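Local coordinates for protein class I phosphodiesterase PDEB1 (Leishmania major, PDB 2R8Q) that belongs to the class I phosphodiesterases and folds as an all-helical catalytic domain that holds a zinc ion, a magnesium ion and 3-isobutyl-1-methylxanthine, at residues Y204-D209 against H241-M246; V147-Y152 against N169-V174; L142-V147 against V174-L179. All coordinates share one frame; numbering follows the deposited sequence.

Contact 1: residues Y204-D209 against H241-M246; sequences YRALID and HRRLVM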
ATOM      1  N   TYR A 204       8.041   1.154 -14.820  1.00 15.42           N
ATOM      2  CA  TYR A 204       7.527   1.054 -13.460  1.00 15.65           C
ATOM      3  C   TYR A 204       8.648   0.961 -12.433  1.00 15.71           C
ATOM      4  O   TYR A 204       8.577   1.582 -11.372  1.00 15.72           O
ATOM      5  CB  TYR A 204       6.594  -0.153 -13.306  1.00 16.82           C
ATOM      6  CG  TYR A 204       5.151   0.145 -13.640  1.00 16.93           C
ATOM      7  CD1 TYR A 204       4.601  -0.237 -14.862  1.00 18.30           C
ATOM      8  CD2 TYR A 204       4.328   0.808 -12.725  1.00 17.81           C
ATOM      9  CE1 TYR A 204       3.267   0.030 -15.166  1.00 19.05           C
ATOM     10  CE2 TYR A 204       2.993   1.081 -13.018  1.00 18.41           C
ATOM     11  CZ  TYR A 204       2.469   0.686 -14.241  1.00 19.45           C
ATOM     12  OH  TYR A 204       1.145   0.927 -14.529  1.00 21.06           O
ATOM     13  N   ARG A 205       9.685   0.187 -12.735  1.00 14.94           N
ATOM     14  CA  ARG A 205      10.777   0.068 -11.786  1.00 15.10           C
ATOM     15  C   ARG A 205      11.493   1.405 -11.623  1.00 14.93           C
ATOM     16  O   ARG A 205      11.892   1.769 -10.522  1.00 15.04           O
ATOM     17  CB  ARG A 205      11.764  -1.020 -12.222  1.00 15.91           C
ATOM     18  CG  ARG A 205      12.879  -1.256 -11.208  1.00 18.40           C
ATOM     19  CD  ARG A 205      12.309  -1.399  -9.802  1.00 23.68           C
ATOM     20  NE  ARG A 205      13.342  -1.510  -8.776  1.00 28.24           N
ATOM     21  CZ  ARG A 205      13.915  -2.650  -8.409  1.00 31.24           C
ATOM     22  NH1 ARG A 205      13.555  -3.793  -8.982  1.00 32.80           N
ATOM     23  NH2 ARG A 205      14.845  -2.647  -7.464  1.00 32.87           N
ATOM     24  N   ALA A 206      11.641   2.144 -12.715  1.00 15.57           N
ATOM     25  CA  ALA A 206      12.302   3.443 -12.651  1.00 15.64           C
ATOM     26  C   ALA A 206      11.468   4.434 -11.838  1.00 15.10           C
ATOM     27  O   ALA A 206      11.998   5.159 -10.995  1.00 15.83           O
ATOM     28  CB  ALA A 206      12.539   3.981 -14.062  1.00 15.70           C
ATOM     29  N   LEU A 207      10.162   4.460 -12.090  1.00 13.87           N
ATOM     30  CA  LEU A 207       9.273   5.362 -11.370  1.00 13.48           C
ATOM     31  C   LEU A 207       9.324   5.055  -9.872  1.00 13.71           C
ATOM     32  O   LEU A 207       9.486   5.959  -9.051  1.00 14.09           O
ATOM     33  CB  LEU A 207       7.842   5.219 -11.907  1.00 14.82           C
ATOM     34  CG  LEU A 207       6.722   6.037 -11.253  1.00 14.81           C
ATOM     35  CD1 LEU A 207       5.591   6.244 -12.251  1.00 16.97           C
ATOM     36  CD2 LEU A 207       6.218   5.315 -10.005  1.00 16.51           C
ATOM     37  N   ILE A 208       9.209   3.776  -9.525  1.00 14.18           N
ATOM     38  CA  ILE A 208       9.237   3.353  -8.128  1.00 14.19           C
ATOM     39  C   ILE A 208      10.580   3.679  -7.465  1.00 15.97           C
ATOM     40  O   ILE A 208      10.612   4.190  -6.341  1.00 15.12           O
ATOM     41  CB  ILE A 208       8.918   1.840  -8.028  1.00 14.66           C
ATOM     42  CG1 ILE A 208       7.445   1.627  -8.388  1.00 15.80           C
ATOM     43  CG2 ILE A 208       9.244   1.313  -6.629  1.00 15.58           C
ATOM     44  CD1 ILE A 208       7.058   0.189  -8.703  1.00 15.97           C
ATOM     45  N   ASP A 209      11.683   3.395  -8.154  1.00 15.10           N
ATOM     46  CA  ASP A 209      13.004   3.692  -7.604  1.00 15.79           C
ATOM     47  C   ASP A 209      13.127   5.177  -7.301  1.00 15.67           C
ATOM     48  O   ASP A 209      13.648   5.575  -6.255  1.00 15.67           O
ATOM     49  CB  ASP A 209      14.121   3.312  -8.585  1.00 17.84           C
ATOM     50  CG  ASP A 209      14.325   1.813  -8.699  1.00 20.76           C
ATOM     51  OD1 ASP A 209      13.970   1.082  -7.746  1.00 23.31           O
ATOM     52  OD2 ASP A 209      14.865   1.374  -9.738  1.00 23.31           O
ATOM     53  N   HIS A 241      23.783   3.139 -13.678  1.00 15.52           N
ATOM     54  CA  HIS A 241      24.337   4.478 -13.557  1.00 16.74           C
ATOM     55  C   HIS A 241      23.257   5.494 -13.899  1.00 15.59           C
ATOM     56  O   HIS A 241      23.065   6.484 -13.184  1.00 15.44           O
ATOM     57  CB  HIS A 241      25.524   4.660 -14.503  1.00 15.40           C
ATOM     58  CG  HIS A 241      26.796   4.060 -13.996  1.00 17.82           C
ATOM     59  ND1 HIS A 241      28.024   4.338 -14.557  1.00 18.23           N
ATOM     60  CD2 HIS A 241      27.035   3.211 -12.967  1.00 18.58           C
ATOM     61  CE1 HIS A 241      28.965   3.689 -13.895  1.00 18.92           C
ATOM     62  NE2 HIS A 241      28.392   2.997 -12.925  1.00 18.49           N
ATOM     63  N   ARG A 242      22.547   5.248 -14.995  1.00 15.82           N
ATOM     64  CA  ARG A 242      21.495   6.160 -15.409  1.00 14.66           C
ATOM     65  C   ARG A 242      20.354   6.162 -14.395  1.00 15.41           C
ATOM     66  O   ARG A 242      19.706   7.191 -14.184  1.00 15.76           O
ATOM     67  CB  ARG A 242      20.988   5.794 -16.811  1.00 14.77           C
ATOM     68  CG  ARG A 242      22.085   5.803 -17.871  1.00 15.51           C
ATOM     69  CD  ARG A 242      21.504   5.909 -19.273  1.00 15.48           C
ATOM     70  NE  ARG A 242      20.429   4.944 -19.471  1.00 16.23           N
ATOM     71  CZ  ARG A 242      20.608   3.641 -19.662  1.00 16.33           C
ATOM     72  NH1 ARG A 242      21.832   3.125 -19.699  1.00 18.08           N
ATOM     73  NH2 ARG A 242      19.557   2.844 -19.789  1.00 17.78           N
ATOM     74  N   ARG A 243      20.112   5.021 -13.752  1.00 15.70           N
ATOM     75  CA  ARG A 243      19.048   4.958 -12.754  1.00 15.02           C
ATOM     76  C   ARG A 243      19.410   5.845 -11.569  1.00 16.25           C
ATOM     77  O   ARG A 243      18.565   6.583 -11.057  1.00 16.50           O
ATOM     78  CB  ARG A 243      18.823   3.522 -12.267  1.00 16.03           C
ATOM     79  CG  ARG A 243      17.648   3.389 -11.291  1.00 17.50           C
ATOM     80  CD  ARG A 243      16.365   3.947 -11.904  1.00 21.18           C
ATOM     81  NE  ARG A 243      16.182   3.480 -13.277  1.00 20.03           N
ATOM     82  CZ  ARG A 243      15.654   2.308 -13.610  1.00 21.00           C
ATOM     83  NH1 ARG A 243      15.234   1.469 -12.670  1.00 20.54           N
ATOM     84  NH2 ARG A 243      15.568   1.962 -14.887  1.00 21.84           N
ATOM     85  N   LEU A 244      20.665   5.776 -11.130  1.00 15.84           N
ATOM     86  CA  LEU A 244      21.112   6.594 -10.012  1.00 15.95           C
ATOM     87  C   LEU A 244      21.040   8.074 -10.400  1.00 14.80           C
ATOM     88  O   LEU A 244      20.765   8.932  -9.561  1.00 15.45           O
ATOM     89  CB  LEU A 244      22.537   6.206  -9.604  1.00 17.52           C
ATOM     90  CG  LEU A 244      23.152   6.969  -8.425  1.00 19.21           C
ATOM     91  CD1 LEU A 244      22.196   6.996  -7.242  1.00 19.02           C
ATOM     92  CD2 LEU A 244      24.463   6.300  -8.039  1.00 18.95           C
ATOM     93  N   VAL A 245      21.279   8.377 -11.673  1.00 14.83           N
ATOM     94  CA  VAL A 245      21.186   9.756 -12.135  1.00 14.63           C
ATOM     95  C   VAL A 245      19.735  10.224 -12.023  1.00 14.34           C
ATOM     96  O   VAL A 245      19.474  11.349 -11.596  1.00 14.43           O
ATOM     97  CB  VAL A 245      21.665   9.900 -13.603  1.00 15.36           C
ATOM     98  CG1 VAL A 245      21.194  11.239 -14.181  1.00 15.36           C
ATOM     99  CG2 VAL A 245      23.188   9.820 -13.658  1.00 17.57           C
ATOM    100  N   MET A 246      18.794   9.358 -12.394  1.00 13.71           N
ATOM    101  CA  MET A 246      17.374   9.697 -12.307  1.00 13.89           C
ATOM    102  C   MET A 246      16.979   9.968 -10.860  1.00 12.81           C
ATOM    103  O   MET A 246      16.285  10.945 -10.562  1.00 13.41           O
ATOM    104  CB  MET A 246      16.510   8.553 -12.845  1.00 14.97           C
ATOM    105  CG  MET A 246      16.609   8.315 -14.342  1.00 16.01           C
ATOM    106  SD  MET A 246      15.635   6.865 -14.849  1.00 16.62           S
ATOM    107  CE  MET A 246      13.982   7.535 -14.759  1.00 17.46           C
TER
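A three-membered salt-bridge network, Arg205, Asp209 and Arg243, joins helix 197-212 to helix 239-254. The two helical segments cross at -44° with their axes 10.1 Å apart, a gap that Arg243 reaches across. Its CG lies anti to the backbone N, and bends at chi2 and chi3 then fold the chain so that the guanidinium lies flat over Ala206. The methyl carbon CB of Ala206 sits over the centre of one face, 3.6 Å from Arg243 CZ. At the edge, Arg243 NH1 donates to Asp209 OD2 at 3.0 Å; the oxygen lies in the guanidinium plane and is met nearly along its C-O axis. The other carboxylate oxygen is taken from within the helix, one turn back: Arg205 NE reaches Asp209 OD1 at 2.9 Å in a nearly straight bond (168°). Beyond this polar group, Met246 CE touches Ala206 CB at 3.9 Å, adding an apolar contact between the helices. Arg243 also makes a cation-pi contact with Tyr202. With both oxygens engaged, the Asp209 carboxylate is restrained in its rotation, and its negative charge probably eases the approach of the two arginines, whose Arg205 NE and Arg243 NH1 stand 5.3 Å apart.

Contact 2: residues V147-Y152 against N169-V174; sequences VNNSFY and NSVLEV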
ATOM      1  N   VAL A 147       2.283  15.647   7.045  1.00 18.60           N
ATOM      2  CA  VAL A 147       3.145  15.241   8.155  1.00 17.64           C
ATOM      3  C   VAL A 147       4.217  14.311   7.602  1.00 17.43           C
ATOM      4  O   VAL A 147       3.970  13.597   6.627  1.00 18.23           O
ATOM      5  CB  VAL A 147       2.355  14.515   9.279  1.00 17.72           C
ATOM      6  CG1 VAL A 147       1.363  15.476   9.915  1.00 18.95           C
ATOM      7  CG2 VAL A 147       1.635  13.301   8.723  1.00 20.34           C
ATOM      8  N   ASN A 148       5.407  14.327   8.201  1.00 17.28           N
ATOM      9  CA  ASN A 148       6.496  13.477   7.720  1.00 17.56           C
ATOM     10  C   ASN A 148       6.439  12.042   8.244  1.00 16.79           C
ATOM     11  O   ASN A 148       5.576  11.697   9.046  1.00 16.94           O
ATOM     12  CB  ASN A 148       7.865  14.104   8.042  1.00 21.08           C
ATOM     13  CG  ASN A 148       8.057  14.384   9.520  1.00 22.62           C
ATOM     14  OD1 ASN A 148       7.495  13.703  10.376  1.00 20.27           O
ATOM     15  ND2 ASN A 148       8.878  15.387   9.826  1.00 25.06           N
ATOM     16  N   ASN A 149       7.348  11.195   7.770  1.00 16.56           N
ATOM     17  CA  ASN A 149       7.352   9.800   8.194  1.00 16.46           C
ATOM     18  C   ASN A 149       7.494   9.643   9.702  1.00 18.51           C
ATOM     19  O   ASN A 149       6.885   8.750  10.292  1.00 19.23           O
ATOM     20  CB  ASN A 149       8.465   9.013   7.491  1.00 16.28           C
ATOM     21  CG  ASN A 149       8.180   8.782   6.020  1.00 17.90           C
ATOM     22  OD1 ASN A 149       7.025   8.706   5.604  1.00 20.57           O
ATOM     23  ND2 ASN A 149       9.236   8.645   5.227  1.00 18.28           N
ATOM     24  N   SER A 150       8.290  10.508  10.323  1.00 19.16           N
ATOM     25  CA  SER A 150       8.504  10.440  11.765  1.00 20.65           C
ATOM     26  C   SER A 150       7.197  10.548  12.544  1.00 19.81           C
ATOM     27  O   SER A 150       7.007   9.865  13.554  1.00 20.25           O
ATOM     28  CB  SER A 150       9.456  11.551  12.208  1.00 21.76           C
ATOM     29  OG  SER A 150       9.663  11.504  13.610  1.00 28.13           O
ATOM     30  N   PHE A 151       6.297  11.402  12.073  1.00 17.90           N
ATOM     31  CA  PHE A 151       5.012  11.603  12.730  1.00 18.06           C
ATOM     32  C   PHE A 151       4.249  10.292  12.886  1.00 18.98           C
ATOM     33  O   PHE A 151       3.717   9.998  13.961  1.00 18.54           O
ATOM     34  CB  PHE A 151       4.177  12.610  11.931  1.00 18.29           C
ATOM     35  CG  PHE A 151       2.826  12.896  12.526  1.00 18.68           C
ATOM     36  CD1 PHE A 151       1.734  12.083  12.233  1.00 17.81           C
ATOM     37  CD2 PHE A 151       2.643  13.992  13.364  1.00 18.69           C
ATOM     38  CE1 PHE A 151       0.474  12.362  12.765  1.00 20.60           C
ATOM     39  CE2 PHE A 151       1.393  14.280  13.900  1.00 18.88           C
ATOM     40  CZ  PHE A 151       0.301  13.461  13.598  1.00 20.51           C
ATOM     41  N   TYR A 152       4.205   9.498  11.820  1.00 18.97           N
ATOM     42  CA  TYR A 152       3.490   8.229  11.867  1.00 20.17           C
ATOM     43  C   TYR A 152       4.053   7.279  12.914  1.00 21.74           C
ATOM     44  O   TYR A 152       3.312   6.529  13.550  1.00 22.53           O
ATOM     45  CB  TYR A 152       3.505   7.565  10.490  1.00 19.89           C
ATOM     46  CG  TYR A 152       2.727   8.347   9.461  1.00 20.29           C
ATOM     47  CD1 TYR A 152       3.367   9.230   8.593  1.00 21.19           C
ATOM     48  CD2 TYR A 152       1.341   8.233   9.382  1.00 21.45           C
ATOM     49  CE1 TYR A 152       2.644   9.981   7.672  1.00 20.51           C
ATOM     50  CE2 TYR A 152       0.608   8.979   8.467  1.00 22.98           C
ATOM     51  CZ  TYR A 152       1.265   9.852   7.615  1.00 22.44           C
ATOM     52  OH  TYR A 152       0.536  10.597   6.717  1.00 23.98           O
ATOM     53  N   ASN A 169      10.825   1.616   6.397  1.00 32.68           N
ATOM     54  CA  ASN A 169      10.642   2.876   7.109  1.00 31.77           C
ATOM     55  C   ASN A 169      10.160   4.043   6.244  1.00 29.50           C
ATOM     56  O   ASN A 169       9.896   5.130   6.759  1.00 30.45           O
ATOM     57  CB  ASN A 169      11.944   3.266   7.811  1.00 36.50           C
ATOM     58  CG  ASN A 169      11.773   4.459   8.731  1.00 39.72           C
ATOM     59  OD1 ASN A 169      10.929   4.449   9.627  1.00 42.76           O
ATOM     60  ND2 ASN A 169      12.579   5.494   8.516  1.00 42.26           N
ATOM     61  N   SER A 170      10.050   3.827   4.937  1.00 25.84           N
ATOM     62  CA  SER A 170       9.583   4.881   4.042  1.00 22.67           C
ATOM     63  C   SER A 170       8.065   4.805   3.934  1.00 22.08           C
ATOM     64  O   SER A 170       7.521   4.457   2.887  1.00 21.76           O
ATOM     65  CB  SER A 170      10.213   4.727   2.656  1.00 22.24           C
ATOM     66  OG  SER A 170      11.624   4.840   2.730  1.00 24.14           O
ATOM     67  N   VAL A 171       7.403   5.134   5.039  1.00 21.24           N
ATOM     68  CA  VAL A 171       5.948   5.110   5.150  1.00 20.82           C
ATOM     69  C   VAL A 171       5.239   5.809   3.994  1.00 20.01           C
ATOM     70  O   VAL A 171       4.456   5.200   3.264  1.00 19.84           O
ATOM     71  CB  VAL A 171       5.494   5.783   6.467  1.00 22.59           C
ATOM     72  CG1 VAL A 171       3.995   5.632   6.636  1.00 23.85           C
ATOM     73  CG2 VAL A 171       6.246   5.176   7.652  1.00 25.41           C
ATOM     74  N   LEU A 172       5.517   7.098   3.842  1.00 17.96           N
ATOM     75  CA  LEU A 172       4.898   7.903   2.799  1.00 17.47           C
ATOM     76  C   LEU A 172       5.247   7.487   1.376  1.00 16.54           C
ATOM     77  O   LEU A 172       4.361   7.342   0.532  1.00 16.11           O
ATOM     78  CB  LEU A 172       5.282   9.372   2.990  1.00 17.86           C
ATOM     79  CG  LEU A 172       4.565  10.132   4.103  1.00 20.38           C
ATOM     80  CD1 LEU A 172       5.377  11.351   4.501  1.00 22.07           C
ATOM     81  CD2 LEU A 172       3.182  10.526   3.629  1.00 23.00           C
ATOM     82  N   GLU A 173       6.534   7.295   1.107  1.00 16.02           N
ATOM     83  CA  GLU A 173       6.970   6.955  -0.243  1.00 15.89           C
ATOM     84  C   GLU A 173       6.375   5.665  -0.821  1.00 15.85           C
ATOM     85  O   GLU A 173       6.041   5.614  -2.005  1.00 16.57           O
ATOM     86  CB  GLU A 173       8.499   6.941  -0.302  1.00 16.28           C
ATOM     87  CG  GLU A 173       9.150   8.318  -0.064  1.00 17.62           C
ATOM     88  CD  GLU A 173       9.074   8.791   1.383  1.00 18.39           C
ATOM     89  OE1 GLU A 173       8.964   7.937   2.282  1.00 16.59           O
ATOM     90  OE2 GLU A 173       9.145  10.016   1.626  1.00 18.37           O
ATOM     91  N   VAL A 174       6.218   4.631  -0.003  1.00 16.25           N
ATOM     92  CA  VAL A 174       5.619   3.401  -0.510  1.00 17.20           C
ATOM     93  C   VAL A 174       4.150   3.692  -0.829  1.00 17.13           C
ATOM     94  O   VAL A 174       3.613   3.203  -1.824  1.00 16.87           O
ATOM     95  CB  VAL A 174       5.724   2.256   0.523  1.00 19.41           C
ATOM     96  CG1 VAL A 174       4.924   1.039   0.048  1.00 20.61           C
ATOM     97  CG2 VAL A 174       7.186   1.870   0.709  1.00 19.18           C
TER
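Asn149 meets the start of helix 171-184 with both ends of its amide. OD1 of Asn149 accepts from the backbone N of Leu172 at 2.8 Å, the donor tilted 28° from the carbonyl plane, while Asn149 ND2 gives a nearly straight bond (174°) to Glu173 OE1 at 3.0 Å. That second bond lies in the amide plane and uses the syn lone pair of a carboxylate standing almost perpendicular to the amide. CG of Asn149 is anti to its carbonyl carbon (chi1 -71°), which swings the amide across to the other segment, and the two bonds then fix its rotation. Alongside these polar bonds, Val171 CG1 packs over a face of the Tyr152 ring, 4.1 Å from Tyr152 CG. The N-terminal ends of helices 149-154 and 171-184 meet here, side by side, in the all-helical phosphodiesterase domain. Asn148 is the N-cap of helix 149-154, its OD1 accepting from Phe151 N at 3.1 Å; Ser170 occupies the N-cap position of helix 171-184 without a side-chain capping bond, its hydroxyl being bonded to Asp215 instead. Farther out, Gln279 of helix 262-285 holds Asn148 N, and the Glu173 side chain comes to about 4 Å from the magnesium ion.

Contact 3: residues L142-V147 against V174-L179; sequences LDHMGV and VHHCSL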
ATOM      1  N   LEU A 142       1.825  11.743  -3.926  1.00 13.47           N
ATOM      2  CA  LEU A 142       0.384  11.470  -3.880  1.00 14.25           C
ATOM      3  C   LEU A 142      -0.216  11.218  -2.496  1.00 14.79           C
ATOM      4  O   LEU A 142       0.258  10.377  -1.744  1.00 14.36           O
ATOM      5  CB  LEU A 142       0.044  10.281  -4.785  1.00 14.25           C
ATOM      6  CG  LEU A 142       0.170  10.479  -6.300  1.00 14.99           C
ATOM      7  CD1 LEU A 142       0.166   9.122  -6.999  1.00 14.51           C
ATOM      8  CD2 LEU A 142      -0.973  11.345  -6.810  1.00 15.36           C
ATOM      9  N   ASP A 143      -1.274  11.962  -2.189  1.00 14.49           N
ATOM     10  CA  ASP A 143      -2.010  11.831  -0.932  1.00 15.26           C
ATOM     11  C   ASP A 143      -1.205  12.140   0.331  1.00 16.74           C
ATOM     12  O   ASP A 143      -1.475  11.595   1.404  1.00 18.54           O
ATOM     13  CB  ASP A 143      -2.633  10.429  -0.858  1.00 17.40           C
ATOM     14  CG  ASP A 143      -3.658  10.289   0.258  1.00 18.83           C
ATOM     15  OD1 ASP A 143      -4.502  11.196   0.422  1.00 19.97           O
ATOM     16  OD2 ASP A 143      -3.629   9.254   0.960  1.00 21.53           O
ATOM     17  N   HIS A 144      -0.211  13.010   0.197  1.00 15.89           N
ATOM     18  CA  HIS A 144       0.590  13.423   1.347  1.00 16.55           C
ATOM     19  C   HIS A 144      -0.401  14.111   2.290  1.00 18.78           C
ATOM     20  O   HIS A 144      -1.278  14.857   1.844  1.00 17.64           O
ATOM     21  CB  HIS A 144       1.678  14.402   0.894  1.00 15.75           C
ATOM     22  CG  HIS A 144       2.797  14.569   1.874  1.00 15.18           C
ATOM     23  ND1 HIS A 144       2.635  15.185   3.097  1.00 15.45           N
ATOM     24  CD2 HIS A 144       4.102  14.209   1.805  1.00 16.21           C
ATOM     25  CE1 HIS A 144       3.791  15.200   3.736  1.00 16.87           C
ATOM     26  NE2 HIS A 144       4.698  14.615   2.974  1.00 15.58           N
ATOM     27  N   MET A 145      -0.262  13.856   3.588  1.00 19.05           N
ATOM     28  CA  MET A 145      -1.169  14.416   4.580  1.00 21.73           C
ATOM     29  C   MET A 145      -0.618  15.619   5.340  1.00 20.37           C
ATOM     30  O   MET A 145      -1.251  16.109   6.273  1.00 21.78           O
ATOM     31  CB  MET A 145      -1.573  13.307   5.560  1.00 25.26           C
ATOM     32  CG  MET A 145      -2.236  12.116   4.874  1.00 33.34           C
ATOM     33  SD  MET A 145      -2.254  10.576   5.832  1.00 40.65           S
ATOM     34  CE  MET A 145      -1.319   9.488   4.750  1.00 39.26           C
ATOM     35  N   GLY A 146       0.556  16.100   4.946  1.00 17.70           N
ATOM     36  CA  GLY A 146       1.124  17.250   5.626  1.00 18.81           C
ATOM     37  C   GLY A 146       1.995  16.927   6.830  1.00 18.50           C
ATOM     38  O   GLY A 146       2.384  17.832   7.573  1.00 18.67           O
ATOM     39  N   VAL A 147       2.283  15.647   7.045  1.00 18.60           N
ATOM     40  CA  VAL A 147       3.145  15.241   8.155  1.00 17.64           C
ATOM     41  C   VAL A 147       4.217  14.311   7.602  1.00 17.43           C
ATOM     42  O   VAL A 147       3.970  13.597   6.627  1.00 18.23           O
ATOM     43  CB  VAL A 147       2.355  14.515   9.279  1.00 17.72           C
ATOM     44  CG1 VAL A 147       1.363  15.476   9.915  1.00 18.95           C
ATOM     45  CG2 VAL A 147       1.635  13.301   8.723  1.00 20.34           C
ATOM     46  N   VAL A 174       6.218   4.631  -0.003  1.00 16.25           N
ATOM     47  CA  VAL A 174       5.619   3.401  -0.510  1.00 17.20           C
ATOM     48  C   VAL A 174       4.150   3.692  -0.829  1.00 17.13           C
ATOM     49  O   VAL A 174       3.613   3.203  -1.824  1.00 16.87           O
ATOM     50  CB  VAL A 174       5.724   2.256   0.523  1.00 19.41           C
ATOM     51  CG1 VAL A 174       4.924   1.039   0.048  1.00 20.61           C
ATOM     52  CG2 VAL A 174       7.186   1.870   0.709  1.00 19.18           C
ATOM     53  N   HIS A 175       3.515   4.509   0.010  1.00 16.34           N
ATOM     54  CA  HIS A 175       2.119   4.889  -0.189  1.00 17.51           C
ATOM     55  C   HIS A 175       1.970   5.634  -1.516  1.00 15.62           C
ATOM     56  O   HIS A 175       1.041   5.366  -2.281  1.00 15.74           O
ATOM     57  CB  HIS A 175       1.648   5.781   0.967  1.00 18.97           C
ATOM     58  CG  HIS A 175       0.209   6.194   0.881  1.00 20.86           C
ATOM     59  ND1 HIS A 175      -0.833   5.293   0.942  1.00 23.65           N
ATOM     60  CD2 HIS A 175      -0.361   7.419   0.772  1.00 21.44           C
ATOM     61  CE1 HIS A 175      -1.982   5.944   0.876  1.00 23.82           C
ATOM     62  NE2 HIS A 175      -1.723   7.235   0.772  1.00 22.33           N
ATOM     63  N   HIS A 176       2.885   6.560  -1.802  1.00 14.84           N
ATOM     64  CA  HIS A 176       2.794   7.311  -3.058  1.00 14.79           C
ATOM     65  C   HIS A 176       2.904   6.355  -4.254  1.00 15.74           C
ATOM     66  O   HIS A 176       2.200   6.509  -5.257  1.00 15.71           O
ATOM     67  CB  HIS A 176       3.901   8.374  -3.166  1.00 14.68           C
ATOM     68  CG  HIS A 176       4.005   9.288  -1.982  1.00 14.19           C
ATOM     69  ND1 HIS A 176       2.911   9.880  -1.384  1.00 14.30           N
ATOM     70  CD2 HIS A 176       5.093   9.765  -1.328  1.00 14.78           C
ATOM     71  CE1 HIS A 176       3.322  10.681  -0.415  1.00 16.23           C
ATOM     72  NE2 HIS A 176       4.642  10.630  -0.361  1.00 14.39           N
ATOM     73  N   CYS A 177       3.797   5.371  -4.148  1.00 16.16           N
ATOM     74  CA  CYS A 177       3.976   4.396  -5.223  1.00 16.21           C
ATOM     75  C   CYS A 177       2.700   3.590  -5.429  1.00 16.71           C
ATOM     76  O   CYS A 177       2.289   3.341  -6.560  1.00 15.76           O
ATOM     77  CB  CYS A 177       5.122   3.435  -4.899  1.00 16.50           C
ATOM     78  SG  CYS A 177       6.772   4.155  -5.041  1.00 16.55           S
ATOM     79  N   SER A 178       2.078   3.181  -4.329  1.00 16.74           N
ATOM     80  CA  SER A 178       0.848   2.397  -4.400  1.00 18.43           C
ATOM     81  C   SER A 178      -0.253   3.153  -5.133  1.00 19.05           C
ATOM     82  O   SER A 178      -0.999   2.569  -5.928  1.00 19.13           O
ATOM     83  CB  SER A 178       0.378   2.027  -2.991  1.00 20.65           C
ATOM     84  OG  SER A 178       1.347   1.233  -2.332  1.00 24.52           O
ATOM     85  N   LEU A 179      -0.362   4.452  -4.870  1.00 18.43           N
ATOM     86  CA  LEU A 179      -1.382   5.249  -5.537  1.00 17.41           C
ATOM     87  C   LEU A 179      -1.020   5.507  -6.996  1.00 17.17           C
ATOM     88  O   LEU A 179      -1.902   5.627  -7.847  1.00 17.03           O
ATOM     89  CB  LEU A 179      -1.598   6.571  -4.800  1.00 18.24           C
ATOM     90  CG  LEU A 179      -2.303   6.410  -3.451  1.00 20.85           C
ATOM     91  CD1 LEU A 179      -2.422   7.757  -2.771  1.00 21.36           C
ATOM     92  CD2 LEU A 179      -3.685   5.805  -3.663  1.00 25.21           C
TER
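Asp143 and His175 are joined by a His-carboxylate hydrogen bond, and the aspartate is worth following outward from its backbone. CB of Asp143 is pressed against the methyl CD1 of Leu179 at 3.3 Å and also comes near the His175 ring, whose NE2 is 3.7 Å away. From there CG turns anti to the backbone N (chi1 -168°); it lies at the edge of the imidazole of His175, near the ring plane, and is also close to Leu179 CD1. At the tip, Asp143 OD2 accepts from His175 NE2 at 2.8 Å through its anti lone pair; the bond is nearly straight (168°) and close to the ring plane, although carboxylate and ring are turned 48° against each other. The second oxygen, OD1, forms a salt bridge with Arg95, so the carboxylate is gripped at both ends. Leu179 serves both partners, since its CG also lies over a face of the His175 ring, offset toward the rim.

One residue earlier, the backbone is held too. His176 ND1 donates to Leu142 O at 2.7 Å, with the oxygen near the plane of the imidazole at its edge. Leu142 CD1 meanwhile packs on Leu179 CB at 3.8 Å. Further along the loop, Gly146 N donates to His144 ND1 at 2.9 Å, which holds the turn beside a ring stacked on His100 of the 3-isobutyl-1-methylxanthine pocket.

The His176 side chain comes to about 4 Å from the magnesium ion and touches Asp141, a zinc ligand, so the contact runs along the edge of the metal site. The loop that follows helix 127-139 is thereby fastened to helix 171-184, whose Cys177 packs on helix 197-212 and on Leu162 of the second subunit, while His144 reaches Glu275 on helix 262-285.

Contacts 2 and 3 share helix 171-184 and overlap at Val147 and Val174, with centres about 9 Å apart; Leu172 of one packs on His144 of the other. The centre of contact 1 is about 21 Å from that of contact 2 and about 19 Å from that of contact 3, but Ile208 touches Cys177. Contact 2 is the buried one, contacts 1 and 3 only partly so. Their chemistry also differs: contact 1 pairs formal charges between two helices, contact 2 uses a neutral amide, and contact 3 joins loop to helix through two histidine N-H donors and leucine packing, with His176 near the magnesium ion. All three reach the second subunit, contact 2 through Val174 alone.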